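Local structure of trehalose-6-phosphate phosphatase (Neosartorya fumigata, 5DXL) at residues D37-A40 against A41-S44; V188-G191 against F192-A195. The protein belongs to the haloacid dehalogenase (HAD) superfamily as a trehalose-phosphatase family member, with a mixed-sheet core domain and a smaller antiparallel-sheet cap. All coordinates share one frame; numbering follows the deposited sequence. Where two conformers were deposited one is given.

Interaction 1: D37-A40 against A41-S44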
ATOM      1  N   ASP A  37       2.381  -6.417  19.286  1.00 28.09           N
ATOM      2  CA  ASP A  37       3.769  -5.963  19.323  1.00 33.19           C
ATOM      3  C   ASP A  37       4.388  -6.036  17.929  1.00 29.83           C
ATOM      4  O   ASP A  37       4.617  -7.132  17.422  1.00 29.01           O
ATOM      5  CB  ASP A  37       4.570  -6.810  20.322  1.00 32.05           C
ATOM      6  CG  ASP A  37       6.049  -6.444  20.370  1.00 36.02           C
ATOM      7  OD1 ASP A  37       6.444  -5.382  19.839  1.00 35.04           O
ATOM      8  OD2 ASP A  37       6.821  -7.229  20.961  1.00 34.60           O
ATOM      9  N   PRO A  38       4.657  -4.869  17.311  1.00 22.81           N
ATOM     10  CA  PRO A  38       5.178  -4.798  15.936  1.00 30.26           C
ATOM     11  C   PRO A  38       6.458  -5.615  15.731  1.00 36.16           C
ATOM     12  O   PRO A  38       6.702  -6.101  14.627  1.00 34.50           O
ATOM     13  CB  PRO A  38       5.445  -3.301  15.742  1.00 31.90           C
ATOM     14  CG  PRO A  38       4.467  -2.639  16.652  1.00 39.63           C
ATOM     15  CD  PRO A  38       4.402  -3.530  17.864  1.00 32.43           C
ATOM     16  N   GLN A  39       7.249  -5.770  16.787  1.00 33.81           N
ATOM     17  CA  GLN A  39       8.440  -6.606  16.740  1.00 32.92           C
ATOM     18  C   GLN A  39       8.117  -8.095  16.597  1.00 34.86           C
ATOM     19  O   GLN A  39       8.910  -8.864  16.043  1.00 32.24           O
ATOM     20  CB  GLN A  39       9.279  -6.377  17.989  1.00 25.90           C
ATOM     21  CG  GLN A  39       9.984  -5.039  17.993  1.00 40.49           C
ATOM     22  CD  GLN A  39      11.105  -4.983  16.972  1.00 41.21           C
ATOM     23  OE1 GLN A  39      10.924  -4.499  15.849  1.00 39.79           O
ATOM     24  NE2 GLN A  39      12.276  -5.490  17.356  1.00 28.81           N
ATOM     25  N   ALA A  40       6.956  -8.501  17.106  1.00 29.73           N
ATOM     26  CA  ALA A  40       6.487  -9.876  16.950  1.00 33.86           C
ATOM     27  C   ALA A  40       6.130 -10.161  15.492  1.00 32.34           C
ATOM     28  O   ALA A  40       5.903 -11.311  15.109  1.00 35.31           O
ATOM     29  CB  ALA A  40       5.284 -10.141  17.856  1.00 28.98           C
ATOM     30  N   ALA A  41       6.074  -9.106  14.681  1.00 27.73           N
ATOM     31  CA  ALA A  41       5.775  -9.260  13.262  1.00 26.21           C
ATOM     32  C   ALA A  41       7.021  -9.035  12.423  1.00 29.46           C
ATOM     33  O   ALA A  41       6.924  -8.758  11.233  1.00 21.89           O
ATOM     34  CB  ALA A  41       4.663  -8.303  12.828  1.00 26.19           C
ATOM     35  N   ILE A  42       8.186  -9.119  13.063  1.00 26.45           N
ATOM     36  CA  ILE A  42       9.451  -9.271  12.351  1.00 24.83           C
ATOM     37  C   ILE A  42       9.333 -10.533  11.524  1.00 19.30           C
ATOM     38  O   ILE A  42       8.896 -11.567  12.046  1.00 23.02           O
ATOM     39  CB  ILE A  42      10.639  -9.346  13.330  1.00 25.32           C
ATOM     40  CG1 ILE A  42      11.042  -7.938  13.765  1.00 26.90           C
ATOM     41  CG2 ILE A  42      11.818 -10.069  12.708  1.00 26.32           C
ATOM     42  CD1 ILE A  42      11.898  -7.910  15.003  1.00 33.35           C
ATOM     43  N   PRO A  43       9.668 -10.454  10.225  1.00 19.37           N
ATOM     44  CA  PRO A  43       9.403 -11.575   9.331  1.00 21.98           C
ATOM     45  C   PRO A  43      10.104 -12.823   9.807  1.00 26.14           C
ATOM     46  O   PRO A  43      11.304 -12.796  10.106  1.00 25.41           O
ATOM     47  CB  PRO A  43       9.966 -11.101   7.981  1.00 20.93           C
ATOM     48  CG  PRO A  43      10.964 -10.045   8.337  1.00 21.96           C
ATOM     49  CD  PRO A  43      10.351  -9.351   9.526  1.00 19.73           C
ATOM     50  N   SER A  44       9.339 -13.900   9.908  1.00 22.14           N
ATOM     51  CA  SER A  44       9.896 -15.210  10.165  1.00 23.78           C
ATOM     52  C   SER A  44      10.892 -15.563   9.077  1.00 23.18           C
ATOM     53  O   SER A  44      10.878 -14.972   7.987  1.00 22.41           O
ATOM     54  CB  SER A  44       8.794 -16.261  10.214  1.00 23.69           C
ATOM     55  OG  SER A  44       8.381 -16.595   8.901  1.00 21.63           O
TER
HETATM   56  O   HOH W   1       6.784 -12.953  12.791  1.00 27.43           O
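The amide of Gln39 lies against a methyl group: Gln39 NE2 comes to 3.4 Å from Ile42 CD1, with CD and OE1 of the same amide nearly as near, so that a polar group and an aliphatic tip pack together on the surface. The torsions place the groups there, although the exposed amide may be influenced by crystal contacts. Gln39 bends at chi2 (-70°), which brings the amide alongside the end of Ile42, while Ile42 has CG1 anti to its carbonyl carbon and beside its own N (chi1 -81°), bringing CD1 to 3.3 Å from Gln39 O. The two chains cross at a slant. Behind them runs a short 3-10 turn. Ala41 N donates to Pro38 O at 3.1 Å, and Ile42 N to Gln39 O at the same spacing with an N-H...O angle of 160°; both donors sit well above the carbonyl planes, as expected of i to i+3 bonds in so tight a turn. The start is fixed by an Asx turn, in which Gln39 N reaches Asp37 OD1 (3.2 Å) from above the carboxylate plane. At the far end one water bridges two carbonyls, donating to Ala40 O at 3.0 Å and to Ile42 O at 2.6 Å. Ala41 is buried, and its carbonyl accepts from Tyr27 OH, while Pro38 O also takes a bond from Arg68. The turn lies in the loop between strand 21-25 and helix 45-56: Gln39 and Ile42 rest on Phe72 of helix 70-77, and Ser44 caps the N terminus of helix 45-56 through Val47 N.

Interaction 2: V188-G191 against F192-A195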
ATOM      1  N   VAL A 188       0.249   9.425  -0.821  1.00 16.63           N
ATOM      2  CA  VAL A 188       0.154   8.521   0.320  1.00 15.98           C
ATOM      3  C   VAL A 188      -0.833   7.379   0.040  1.00 18.13           C
ATOM      4  O   VAL A 188      -0.706   6.280   0.581  1.00 19.61           O
ATOM      5  CB  VAL A 188      -0.277   9.301   1.593  1.00 21.04           C
ATOM      6  CG1 VAL A 188      -0.678   8.359   2.719  1.00 24.69           C
ATOM      7  CG2 VAL A 188       0.843  10.232   2.028  1.00 20.60           C
ATOM      8  N   ASN A 189      -1.814   7.649  -0.813  0.50 15.74           N
ATOM      9  CA  ASN A 189      -2.835   6.669  -1.166  0.50 15.86           C
ATOM     10  C   ASN A 189      -2.224   5.467  -1.897  0.50 14.37           C
ATOM     11  O   ASN A 189      -1.501   5.636  -2.877  0.50 14.11           O
ATOM     12  CB  ASN A 189      -3.914   7.343  -2.025  0.50 16.03           C
ATOM     13  CG  ASN A 189      -5.101   6.444  -2.298  0.50 13.85           C
ATOM     14  OD1 ASN A 189      -5.029   5.540  -3.121  0.50 14.57           O
ATOM     15  ND2 ASN A 189      -6.210   6.705  -1.614  0.50 19.32           N
ATOM     16  N   LYS A 190      -2.510   4.256  -1.416  1.00 14.60           N
ATOM     17  CA  LYS A 190      -1.904   3.052  -1.974  1.00 16.16           C
ATOM     18  C   LYS A 190      -2.305   2.785  -3.419  1.00 14.26           C
ATOM     19  O   LYS A 190      -1.577   2.133  -4.166  1.00 15.68           O
ATOM     20  CB  LYS A 190      -2.246   1.833  -1.112  1.00 21.29           C
ATOM     21  CG  LYS A 190      -1.172   1.534  -0.097  1.00 21.20           C
ATOM     22  CD  LYS A 190      -1.380   0.193   0.593  1.00 19.03           C
ATOM     23  CE  LYS A 190      -0.375   0.043   1.713  1.00 22.23           C
ATOM     24  NZ  LYS A 190      -0.491  -1.244   2.425  1.00 15.97           N
ATOM     25  N   GLY A 191      -3.467   3.299  -3.810  1.00 17.07           N
ATOM     26  CA  GLY A 191      -3.896   3.183  -5.190  1.00 18.00           C
ATOM     27  C   GLY A 191      -3.015   4.018  -6.091  1.00 17.26           C
ATOM     28  O   GLY A 191      -2.697   3.640  -7.211  1.00 17.81           O
ATOM     29  N   PHE A 192      -2.621   5.181  -5.583  1.00 22.45           N
ATOM     30  CA  PHE A 192      -1.717   6.055  -6.306  1.00 24.64           C
ATOM     31  C   PHE A 192      -0.423   5.291  -6.486  1.00 22.23           C
ATOM     32  O   PHE A 192       0.130   5.173  -7.589  1.00 22.21           O
ATOM     33  CB  PHE A 192      -1.510   7.369  -5.534  1.00 24.21           C
ATOM     34  CG  PHE A 192      -0.617   8.357  -6.225  1.00 29.00           C
ATOM     35  CD1 PHE A 192       0.764   8.219  -6.180  1.00 25.42           C
ATOM     36  CD2 PHE A 192      -1.156   9.444  -6.897  1.00 32.52           C
ATOM     37  CE1 PHE A 192       1.592   9.135  -6.811  1.00 28.06           C
ATOM     38  CE2 PHE A 192      -0.333  10.365  -7.527  1.00 35.59           C
ATOM     39  CZ  PHE A 192       1.040  10.210  -7.483  1.00 30.76           C
ATOM     40  N   ILE A 193       0.040   4.723  -5.380  1.00 25.77           N
ATOM     41  CA  ILE A 193       1.244   3.921  -5.400  1.00 21.18           C
ATOM     42  C   ILE A 193       1.146   2.779  -6.428  1.00 24.15           C
ATOM     43  O   ILE A 193       2.006   2.657  -7.286  1.00 20.11           O
ATOM     44  CB  ILE A 193       1.543   3.370  -3.978  1.00 19.82           C
ATOM     45  CG1 ILE A 193       1.757   4.547  -3.002  1.00 19.83           C
ATOM     46  CG2 ILE A 193       2.735   2.416  -4.015  1.00 20.09           C
ATOM     47  CD1 ILE A 193       1.774   4.155  -1.499  1.00 19.09           C
ATOM     48  N   ALA A 194       0.076   1.985  -6.370  1.00 18.98           N
ATOM     49  CA  ALA A 194      -0.124   0.851  -7.289  1.00 15.13           C
ATOM     50  C   ALA A 194      -0.315   1.219  -8.770  1.00 21.42           C
ATOM     51  O   ALA A 194       0.138   0.506  -9.664  1.00 20.03           O
ATOM     52  CB  ALA A 194      -1.333   0.024  -6.821  1.00 15.40           C
ATOM     53  N   ALA A 195      -1.027   2.307  -9.035  1.00 19.09           N
ATOM     54  CA  ALA A 195      -1.222   2.723 -10.417  1.00 24.91           C
ATOM     55  C   ALA A 195       0.107   3.146 -11.022  1.00 24.83           C
ATOM     56  O   ALA A 195       0.397   2.840 -12.172  1.00 26.21           O
ATOM     57  CB  ALA A 195      -2.232   3.859 -10.508  1.00 21.24           C
TER
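Asn189 O is shared by two backbone donors across the contact: Ile193 N at 3.1 Å, lying in the carbonyl plane with a nearly straight N-H...O angle of 165°, and Phe192 N in a weak, strongly bent bond. The next two i to i+4 bonds follow, Ala194 N to Lys190 O and Ala195 N to Gly191 O, both 2.8 Å long, so regular helical bonding is established within one turn. The side chain of Asn189 covers the first amides. With CG anti to its N (chi1 -173°) in the conformer described, one of two modelled, OD1 swings over the helix start and accepts from Gly191 N at 2.8 Å and, weakly, from Phe192 N at 3.5 Å. Around this cap, Phe192 CB sits 3.2 Å from Asn189 O while its ring leads away, and Ile193 lays CG1 alongside the same carbonyl at 3.4 Å. Ile193 CD1 also meets Lys190 CG, 4.2 Å away. Beyond CG the Lys190 chain is extended, carrying NZ to salt bridges with Asp221 and Asp26 and a hydrogen bond to Ile65 O; Met224 of helix 222-229 packs against its chain and against Ala194. Asn189 ND2 has a weak bond to Asp223. For this conformer it is an Asn N-cap at the start of helix 190-199, with a buried lysine held by two aspartates, consistent with the motif III lysine beside acidic residues of the HAD core.

How the interactions relate
From the N terminus, strand 21-25 runs into the loop that holds interaction 1, where 37-44 closes a short turn just before helix 45-56. The chain then passes through the strands from 60-65 to 101-103 of the mixed sheet and through the antiparallel sheet before reaching interaction 2, at the start of helix 190-199. Each contact closes only a local turn, so they lie in series without nesting or crossing. The centres of interactions 1 and 2 are about 25 Å apart, their nearest atoms about 14 Å. Interaction 1 joins its loop to helix 70-77; interaction 2 ties its helix start to the C-terminal ends of strands 21-25 and 60-65 and to the start of helix 222-229.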